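Local coordinates for predicted protease of the collagenase family (Methanopyrus kandleri, PDB 5D88), which is assigned to the U32 peptidase family, probably acts as a peptidase, and binds zinc, at residues L186-G191 / D243-L248; T136-H141 / V161-P166; G52-L57 / L206-T211. All coordinates share one frame; numbering follows the deposited sequence.

How the interactions relate
Interactions 1 and 2 share the closed barrel sheet, their centres about 9 Å apart. Strands 161-163 and 185-190 are neighbours in it, joined by backbone bonds such as Arg187 N to Ile162 O at 2.9 Å. Interaction 3 lies beyond the C-terminal strand ends, its centre about 17 Å from that of interaction 2 and about 19 Å from that of interaction 1. Thr55 links the regions: its CG2 packs on Leu248 CD2 at 4.0 Å, and its OG1 lies 3.4 Å from His141 CE1. An acetate there bonds to interactions 2 and 3. It may mark a pocket where TIM barrels commonly carry their active sites. His209 of interaction 3 binds the zinc at the subunit interface, away from the acetate.

Interaction 1 of 3, residues L186-G191 / D243-L248; sequences LRTAVG and DEVFIL
Arg187 and Glu244 are paired across strands 185-190 and 244-247, neighbouring parallel strands of the TIM barrel. Their side chains share the inner face with Ala189 and Phe246, and this is the tightly packed side. The arginine chain leaves anti to its own amide nitrogen and bends at chi3 (-79°). The bend brings the guanidinium edge to one carboxylate oxygen. NE and NH2 of Arg187 both bond to Glu244 OE1, each at 2.9 Å, a side-on salt bridge. Arg187 CD also packs on Phe246 CB. Gln81 takes a further bond from Arg187 NH2, and Trp25 forms a cation-pi contact with the guanidinium. Glu244 OE2 pairs with Arg23, so several strands converge on this buried charge cluster.

The outer face is apolar apart from Thr188, and toward the strand ends it is partly exposed, at Val190 and Ile247. Here Val190 and Ile247 lie side by side, with Ile247 CD1 3.8 Å from Val190 CB. Val245 CG1 sits 4.0 Å from Val190 CG2. At the strand start, Asp243 OD2 accepts the amide of Leu186 at 2.8 Å in a nearly straight bond, and Arg179 supplies its salt-bridge partner. Leu186 O receives the amides of both Asp243 and Glu244. Where the strands end, Leu248 CD1 rests 3.7 Å above one face of the Phe246 ring, offset toward its rim, and touches Ala189 CB at 3.9 Å.

Interaction 2 of 3, residues T136-H141 / V161-P166; sequences TVVVSH and VITVDP. With ACT (acetate ion), chain C.
Thr163 sets OG1 beside its own backbone nitrogen (chi1 -47°), and this turns the hydroxyl to Val139 O. His141 has CG between its backbone nitrogen and carbonyl carbon (chi1 76°), which turns the ring toward the acetate. The two segments hold the parallel strands 136-139 and 161-163 of a beta-alpha-beta unit of the TIM barrel, joined through helix 148-157, and the residues that follow them.

Val139 O is gripped twice by Thr163. OG1 donates at 2.8 Å, tilted from the carbonyl plane, and the amide N donates at 2.9 Å in that plane. The methyl of Thr163, CG2, meets His141 CB at 3.7 Å. An alanine here loses both OG1 and CG2, which would probably leave Val139 O with one bond fewer and open a gap beside His141 CB.

Valines pack on both faces. Val138 and Val161 lie side by side on the inner face, with Val138 CG2 4.0 Å from Val161 CB, and Arg187 touches both. Val139 and Ile162 lie alongside each other on the outer face, against Phe154 of helix 148-157.

Beyond Val139, waters bridge the two segments. One water donates to Ser140 O and Thr163 O. Another donates to His141 O and Asp165 OD1. Asp165 is also fixed by Thr194 and by the amide of Phe195. The side chains of His141 and Pro166 cross at about a right angle. The acetate, probably from the crystallisation liquor, is held as well by Leu56, Ile193 and Arg204. One of its oxygens, O, meets the edge of the imidazole and accepts from His141 NE2 at 2.8 Å.

Interaction 3 of 3, residues G52-L57 / L206-T211; sequences GVATLL and LFSHAT. With ZN (zinc ion), chain B; ACT (acetate ion), chain C.
Leu56 and Phe207 meet where a beta-alpha loop of the TIM barrel, the one after strand 43-47, packs on helix 200-213. One methyl, Leu56 CD2, lies over a face of the Phe207 ring in a CH-pi contact. It is 3.8 Å from the ring centroid, 28° off the normal, and comes nearest the rim at CD1. The two side chains cross at about a right angle.

The loop has one hydrogen bond to this part of the helix. Val53 N donates to Thr211 OG1 at 3.0 Å, almost straight (172°). Between these points Ala54 CB presses on Ser208 OG at 3.3 Å. Gly52 adds only backbone here, and its CA comes 3.5 Å from Thr211 OG1.

A second shell sets these groups. Thr211 OG1 sits between its backbone nitrogen and carbonyl carbon (chi1 53°). From there it donates to Phe207 O at 2.8 Å, one turn back, which fixes the hydroxyl with its acceptor side toward Val53. Ser208 OG is held by Arg204 O and Thr87 N. On the loop, Asp85 binds both the amide of Ala54 and the hydroxyl of Thr55. Leu56 N bonds to OXT of the acetate at 2.9 Å.

Farther out, the helix turns His209 away from the loop to a zinc at the subunit interface. Cys88 and the His209 and Cys88 of the second subunit complete the metal site. Glu213 holds His209 ND1, and His209 NE2 binds the zinc ion at 2.0 Å.

Interaction 1 of 3, residues L186-G191 / D243-L248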
loop_
_atom_site.group_PDB
_atom_site.type_symbol
_atom_site.label_atom_id
_atom_site.label_comp_id
_atom_site.label_asym_id
_atom_site.label_seq_id
_atom_site.Cartn_x
_atom_site.Cartn_y
_atom_site.Cartn_z
ATOM N N LEU A 186 10.511 20.160 0.815
ATOM C CA LEU A 186 10.670 18.849 0.202
ATOM C C LEU A 186 11.939 18.173 0.700
ATOM O O LEU A 186 13.023 18.773 0.710
ATOM C CB LEU A 186 10.695 18.943 -1.315
ATOM C CG LEU A 186 9.423 19.509 -1.918
ATOM C CD1 LEU A 186 9.624 19.542 -3.404
ATOM C CD2 LEU A 186 8.188 18.687 -1.565
ATOM N N ARG A 187 11.792 16.910 1.072
ATOM C CA ARG A 187 12.867 16.072 1.570
ATOM C C ARG A 187 13.110 14.930 0.600
ATOM O O ARG A 187 12.176 14.424 -0.036
ATOM C CB ARG A 187 12.495 15.514 2.942
ATOM C CG ARG A 187 13.501 14.574 3.584
ATOM C CD ARG A 187 12.988 14.044 4.935
ATOM N NE ARG A 187 13.154 15.001 6.016
ATOM C CZ ARG A 187 13.046 14.711 7.306
ATOM N NH1 ARG A 187 12.776 13.473 7.707
ATOM N NH2 ARG A 187 13.210 15.666 8.207
ATOM N N THR A 188 14.373 14.515 0.513
ATOM C CA THR A 188 14.775 13.332 -0.231
ATOM C C THR A 188 15.399 12.326 0.720
ATOM O O THR A 188 16.176 12.696 1.607
ATOM C CB THR A 188 15.775 13.689 -1.340
ATOM O OG1 THR A 188 16.218 12.495 -1.978
ATOM C CG2 THR A 188 16.981 14.431 -0.786
ATOM N N ALA A 189 15.030 11.064 0.548
ATOM C CA ALA A 189 15.574 9.962 1.333
ATOM C C ALA A 189 16.607 9.229 0.504
ATOM O O ALA A 189 16.304 8.801 -0.609
ATOM C CB ALA A 189 14.474 8.988 1.746
ATOM N N VAL A 190 17.813 9.075 1.054
ATOM C CA VAL A 190 18.931 8.421 0.371
ATOM C C VAL A 190 19.166 7.047 0.983
ATOM O O VAL A 190 19.385 6.928 2.193
ATOM C CB VAL A 190 20.208 9.265 0.470
ATOM C CG1 VAL A 190 21.357 8.590 -0.275
ATOM C CG2 VAL A 190 19.928 10.683 -0.045
ATOM N N GLY A 191 19.182 6.025 0.137
ATOM C CA GLY A 191 19.281 4.666 0.601
ATOM C C GLY A 191 17.940 4.044 0.845
ATOM O O GLY A 191 17.846 3.059 1.586
ATOM N N ASP A 243 15.055 20.639 -0.025
ATOM C CA ASP A 243 15.313 21.446 1.151
ATOM C C ASP A 243 15.967 20.659 2.271
ATOM O O ASP A 243 16.657 21.257 3.109
ATOM C CB ASP A 243 13.995 22.028 1.662
ATOM C CG ASP A 243 13.261 22.811 0.599
ATOM O OD1 ASP A 243 13.785 23.857 0.168
ATOM O OD2 ASP A 243 12.175 22.374 0.186
ATOM N N GLU A 244 15.759 19.337 2.290
ATOM C CA GLU A 244 16.212 18.457 3.358
ATOM C C GLU A 244 16.675 17.156 2.750
ATOM O O GLU A 244 16.053 16.662 1.808
ATOM C CB GLU A 244 15.097 18.138 4.361
ATOM C CG GLU A 244 14.548 19.366 5.029
ATOM C CD GLU A 244 13.443 19.091 6.033
ATOM O OE1 GLU A 244 13.169 17.910 6.372
ATOM O OE2 GLU A 244 12.836 20.086 6.491
ATOM N N VAL A 245 17.740 16.594 3.321
ATOM C CA VAL A 245 18.283 15.307 2.915
ATOM C C VAL A 245 18.231 14.396 4.121
ATOM O O VAL A 245 18.689 14.770 5.204
ATOM C CB VAL A 245 19.728 15.420 2.393
ATOM C CG1 VAL A 245 20.276 14.049 2.054
ATOM C CG2 VAL A 245 19.773 16.284 1.174
ATOM N N PHE A 246 17.673 13.211 3.932
ATOM C CA PHE A 246 17.532 12.220 4.989
ATOM C C PHE A 246 18.343 11.005 4.574
ATOM O O PHE A 246 18.005 10.331 3.594
ATOM C CB PHE A 246 16.057 11.889 5.193
ATOM C CG PHE A 246 15.785 10.733 6.103
ATOM C CD1 PHE A 246 16.586 10.445 7.196
ATOM C CD2 PHE A 246 14.675 9.933 5.868
ATOM C CE1 PHE A 246 16.284 9.353 8.023
ATOM C CE2 PHE A 246 14.370 8.856 6.704
ATOM C CZ PHE A 246 15.178 8.570 7.774
ATOM N N ILE A 247 19.405 10.736 5.319
ATOM C CA ILE A 247 20.287 9.608 5.045
ATOM C C ILE A 247 19.816 8.407 5.852
ATOM O O ILE A 247 19.833 8.439 7.087
ATOM C CB ILE A 247 21.737 9.956 5.398
ATOM C CG1 ILE A 247 22.169 11.217 4.660
ATOM C CG2 ILE A 247 22.634 8.781 5.107
ATOM C CD1 ILE A 247 22.076 11.097 3.172
ATOM N N LEU A 248 19.424 7.328 5.165
ATOM C CA LEU A 248 19.060 6.100 5.875
ATOM C C LEU A 248 20.279 5.235 6.165
ATOM O O LEU A 248 20.571 4.926 7.321
ATOM C CB LEU A 248 18.072 5.265 5.072
ATOM C CG LEU A 248 16.625 5.630 5.122
ATOM C CD1 LEU A 248 16.515 6.896 4.335
ATOM C CD2 LEU A 248 15.785 4.529 4.542
#

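Interaction 2 of 3, residues T136-H141 / V161-P166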
loop_
_atom_site.group_PDB
_atom_site.type_symbol
_atom_site.label_atom_id
_atom_site.label_comp_id
_atom_site.label_asym_id
_atom_site.label_seq_id
_atom_site.Cartn_x
_atom_site.Cartn_y
_atom_site.Cartn_z
ATOM N N THR A 136 6.640 19.220 13.960
ATOM C CA THR A 136 6.857 19.171 12.518
ATOM C C THR A 136 6.240 17.895 11.966
ATOM O O THR A 136 6.563 16.799 12.428
ATOM C CB THR A 136 8.354 19.195 12.175
ATOM O OG1 THR A 136 8.989 20.294 12.812
ATOM C CG2 THR A 136 8.558 19.329 10.674
ATOM N N VAL A 137 5.371 18.025 10.971
ATOM C CA VAL A 137 4.694 16.879 10.367
ATOM C C VAL A 137 5.382 16.565 9.044
ATOM O O VAL A 137 5.283 17.336 8.082
ATOM C CB VAL A 137 3.200 17.145 10.163
ATOM C CG1 VAL A 137 2.512 15.923 9.585
ATOM C CG2 VAL A 137 2.546 17.548 11.466
ATOM N N VAL A 138 6.093 15.437 9.007
ATOM C CA VAL A 138 6.883 15.009 7.850
ATOM C C VAL A 138 6.195 13.797 7.234
ATOM O O VAL A 138 5.964 12.793 7.918
ATOM C CB VAL A 138 8.320 14.646 8.247
ATOM C CG1 VAL A 138 9.142 14.251 7.017
ATOM C CG2 VAL A 138 8.981 15.768 8.993
ATOM N N VAL A 139 5.883 13.875 5.946
ATOM C CA VAL A 139 5.360 12.717 5.231
ATOM C C VAL A 139 6.531 11.847 4.788
ATOM O O VAL A 139 7.420 12.291 4.045
ATOM C CB VAL A 139 4.508 13.131 4.034
ATOM C CG1 VAL A 139 4.021 11.890 3.289
ATOM C CG2 VAL A 139 3.322 13.983 4.497
ATOM N N SER A 140 6.520 10.601 5.236
ATOM C CA SER A 140 7.560 9.642 4.913
ATOM C C SER A 140 7.565 9.293 3.435
ATOM O O SER A 140 6.540 9.306 2.766
ATOM C CB SER A 140 7.345 8.354 5.712
ATOM O OG SER A 140 8.439 7.453 5.532
ATOM N N HIS A 141 8.748 8.913 2.940
ATOM C CA HIS A 141 8.835 8.324 1.615
ATOM C C HIS A 141 7.994 7.057 1.489
ATOM O O HIS A 141 7.652 6.674 0.372
ATOM C CB HIS A 141 10.302 8.038 1.275
ATOM C CG HIS A 141 10.850 6.835 1.955
ATOM N ND1 HIS A 141 11.252 6.847 3.273
ATOM C CD2 HIS A 141 11.038 5.571 1.511
ATOM C CE1 HIS A 141 11.635 5.635 3.622
ATOM N NE2 HIS A 141 11.535 4.846 2.566
ATOM N N VAL A 161 6.432 19.020 5.726
ATOM C CA VAL A 161 7.538 18.515 4.915
ATOM C C VAL A 161 7.028 17.275 4.209
ATOM O O VAL A 161 6.356 16.444 4.831
ATOM C CB VAL A 161 8.755 18.141 5.787
ATOM C CG1 VAL A 161 9.898 17.610 4.954
ATOM C CG2 VAL A 161 9.184 19.296 6.638
ATOM N N ILE A 162 7.347 17.131 2.926
ATOM C CA ILE A 162 6.998 15.934 2.174
ATOM C C ILE A 162 8.276 15.304 1.653
ATOM O O ILE A 162 9.072 15.966 0.981
ATOM C CB ILE A 162 6.023 16.236 1.032
ATOM C CG1 ILE A 162 4.675 16.675 1.622
ATOM C CG2 ILE A 162 5.824 14.989 0.182
ATOM C CD1 ILE A 162 3.641 17.101 0.604
ATOM N N THR A 163 8.478 14.038 1.986
ATOM C CA THR A 163 9.560 13.240 1.426
ATOM C C THR A 163 9.042 12.626 0.131
ATOM O O THR A 163 8.021 11.925 0.139
ATOM C CB THR A 163 10.001 12.138 2.396
ATOM O OG1 THR A 163 10.170 12.663 3.711
ATOM C CG2 THR A 163 11.310 11.555 1.963
ATOM N N VAL A 164 9.695 12.930 -0.986
ATOM C CA VAL A 164 9.237 12.366 -2.249
ATOM C C VAL A 164 9.582 10.881 -2.310
ATOM O O VAL A 164 10.506 10.385 -1.648
ATOM C CB VAL A 164 9.838 13.106 -3.454
ATOM C CG1 VAL A 164 9.470 14.584 -3.435
ATOM C CG2 VAL A 164 11.362 12.897 -3.512
ATOM N N ASP A 165 8.836 10.159 -3.138
ATOM C CA ASP A 165 9.248 8.804 -3.439
ATOM C C ASP A 165 10.667 8.832 -4.011
ATOM O O ASP A 165 10.988 9.695 -4.843
ATOM C CB ASP A 165 8.301 8.126 -4.426
ATOM C CG ASP A 165 8.733 6.697 -4.725
ATOM O OD1 ASP A 165 8.393 5.795 -3.937
ATOM O OD2 ASP A 165 9.450 6.478 -5.712
ATOM N N PRO A 166 11.539 7.919 -3.585
ATOM C CA PRO A 166 12.948 7.982 -4.010
ATOM C C PRO A 166 13.161 7.920 -5.518
ATOM O O PRO A 166 14.236 8.323 -6.003
ATOM C CB PRO A 166 13.572 6.769 -3.305
ATOM C CG PRO A 166 12.763 6.571 -2.140
ATOM C CD PRO A 166 11.350 6.948 -2.496
HETATM C C ACT C . 12.867 1.564 2.854
HETATM O O ACT C . 12.689 2.402 1.936
HETATM O OXT ACT C . 11.833 1.064 3.354
HETATM C CH3 ACT C . 14.245 1.162 3.302
HETATM O O HOH W 1 6.223 10.056 0.107
HETATM O O HOH W 2 8.219 4.624 -1.355
#

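Interaction 3 of 3, residues G52-L57 / L206-T211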
loop_
_atom_site.group_PDB
_atom_site.type_symbol
_atom_site.label_atom_id
_atom_site.label_comp_id
_atom_site.label_asym_id
_atom_site.label_seq_id
_atom_site.Cartn_x
_atom_site.Cartn_y
_atom_site.Cartn_z
ATOM N N GLY A 52 4.739 1.332 15.175
ATOM C CA GLY A 52 4.557 0.978 13.779
ATOM C C GLY A 52 5.464 1.740 12.836
ATOM O O GLY A 52 5.359 2.963 12.686
ATOM N N VAL A 53 6.371 0.996 12.205
ATOM C CA VAL A 53 7.356 1.517 11.265
ATOM C C VAL A 53 7.273 0.688 9.984
ATOM O O VAL A 53 7.340 -0.546 10.037
ATOM C CB VAL A 53 8.779 1.467 11.856
ATOM C CG1 VAL A 53 9.789 2.005 10.834
ATOM C CG2 VAL A 53 8.842 2.287 13.154
ATOM N N ALA A 54 7.105 1.363 8.841
ATOM C CA ALA A 54 7.097 0.711 7.532
ATOM C C ALA A 54 8.462 0.693 6.862
ATOM O O ALA A 54 8.732 -0.181 6.029
ATOM C CB ALA A 54 6.105 1.411 6.603
ATOM N N THR A 55 9.312 1.663 7.164
ATOM C CA THR A 55 10.650 1.680 6.590
ATOM C C THR A 55 11.363 0.388 6.970
ATOM O O THR A 55 11.276 -0.065 8.113
ATOM C CB THR A 55 11.412 2.907 7.095
ATOM O OG1 THR A 55 10.863 4.095 6.498
ATOM C CG2 THR A 55 12.865 2.870 6.713
ATOM N N LEU A 56 12.041 -0.208 5.991
ATOM C CA LEU A 56 12.662 -1.528 6.122
ATOM C C LEU A 56 14.101 -1.364 6.597
ATOM O O LEU A 56 14.973 -0.909 5.837
ATOM C CB LEU A 56 12.608 -2.281 4.794
ATOM C CG LEU A 56 11.222 -2.486 4.169
ATOM C CD1 LEU A 56 11.296 -3.219 2.843
ATOM C CD2 LEU A 56 10.287 -3.224 5.127
ATOM N N LEU A 57 14.365 -1.798 7.820
ATOM C CA LEU A 57 15.635 -1.565 8.486
ATOM C C LEU A 57 16.305 -2.854 8.924
ATOM O O LEU A 57 15.646 -3.887 9.073
ATOM C CB LEU A 57 15.439 -0.683 9.721
ATOM C CG LEU A 57 14.826 0.665 9.398
ATOM C CD1 LEU A 57 14.598 1.433 10.689
ATOM C CD2 LEU A 57 15.709 1.451 8.423
ATOM N N LEU A 206 3.698 -5.409 5.830
ATOM C CA LEU A 206 4.069 -6.473 6.756
ATOM C C LEU A 206 4.892 -5.928 7.918
ATOM O O LEU A 206 4.606 -6.214 9.082
ATOM C CB LEU A 206 4.852 -7.563 6.024
ATOM C CG LEU A 206 5.320 -8.747 6.887
ATOM C CD1 LEU A 206 4.151 -9.559 7.415
ATOM C CD2 LEU A 206 6.309 -9.614 6.073
ATOM N N PHE A 207 5.945 -5.162 7.626
ATOM C CA PHE A 207 6.757 -4.653 8.729
ATOM C C PHE A 207 5.980 -3.654 9.596
ATOM O O PHE A 207 6.252 -3.537 10.791
ATOM C CB PHE A 207 8.042 -4.023 8.201
ATOM C CG PHE A 207 9.147 -4.995 7.999
ATOM C CD1 PHE A 207 9.107 -5.883 6.946
ATOM C CD2 PHE A 207 10.214 -5.037 8.881
ATOM C CE1 PHE A 207 10.137 -6.792 6.742
ATOM C CE2 PHE A 207 11.269 -5.948 8.693
ATOM C CZ PHE A 207 11.222 -6.834 7.625
ATOM N N SER A 208 5.038 -2.912 9.011
ATOM C CA SER A 208 4.213 -1.987 9.780
ATOM C C SER A 208 3.531 -2.710 10.923
ATOM O O SER A 208 3.373 -2.157 12.018
ATOM C CB SER A 208 3.134 -1.338 8.889
ATOM O OG SER A 208 3.676 -0.472 7.894
ATOM N N HIS A 209 3.058 -3.924 10.652
ATOM C CA HIS A 209 2.386 -4.736 11.656
ATOM C C HIS A 209 3.383 -5.417 12.581
ATOM O O HIS A 209 3.180 -5.471 13.798
ATOM C CB HIS A 209 1.524 -5.788 10.967
ATOM C CG HIS A 209 0.227 -5.274 10.455
ATOM N ND1 HIS A 209 -0.901 -5.196 11.240
ATOM C CD2 HIS A 209 -0.139 -4.852 9.226
ATOM C CE1 HIS A 209 -1.904 -4.721 10.517
ATOM N NE2 HIS A 209 -1.470 -4.517 9.290
ATOM N N ALA A 210 4.466 -5.942 12.022
ATOM C CA ALA A 210 5.432 -6.662 12.836
ATOM C C ALA A 210 5.962 -5.776 13.952
ATOM O O ALA A 210 5.988 -6.172 15.125
ATOM C CB ALA A 210 6.566 -7.169 11.951
ATOM N N THR A 211 6.415 -4.582 13.593
ATOM C CA THR A 211 6.953 -3.648 14.570
ATOM C C THR A 211 5.895 -3.256 15.589
ATOM O O THR A 211 6.140 -3.299 16.798
ATOM C CB THR A 211 7.504 -2.421 13.840
ATOM O OG1 THR A 211 6.504 -1.862 12.974
ATOM C CG2 THR A 211 8.743 -2.821 13.009
HETATM ZN ZN ZN B . -2.543 -4.212 7.580
HETATM C C ACT C . 12.867 1.564 2.854
HETATM O O ACT C . 12.689 2.402 1.936
HETATM O OXT ACT C . 11.833 1.064 3.354
HETATM C CH3 ACT C . 14.245 1.162 3.302
#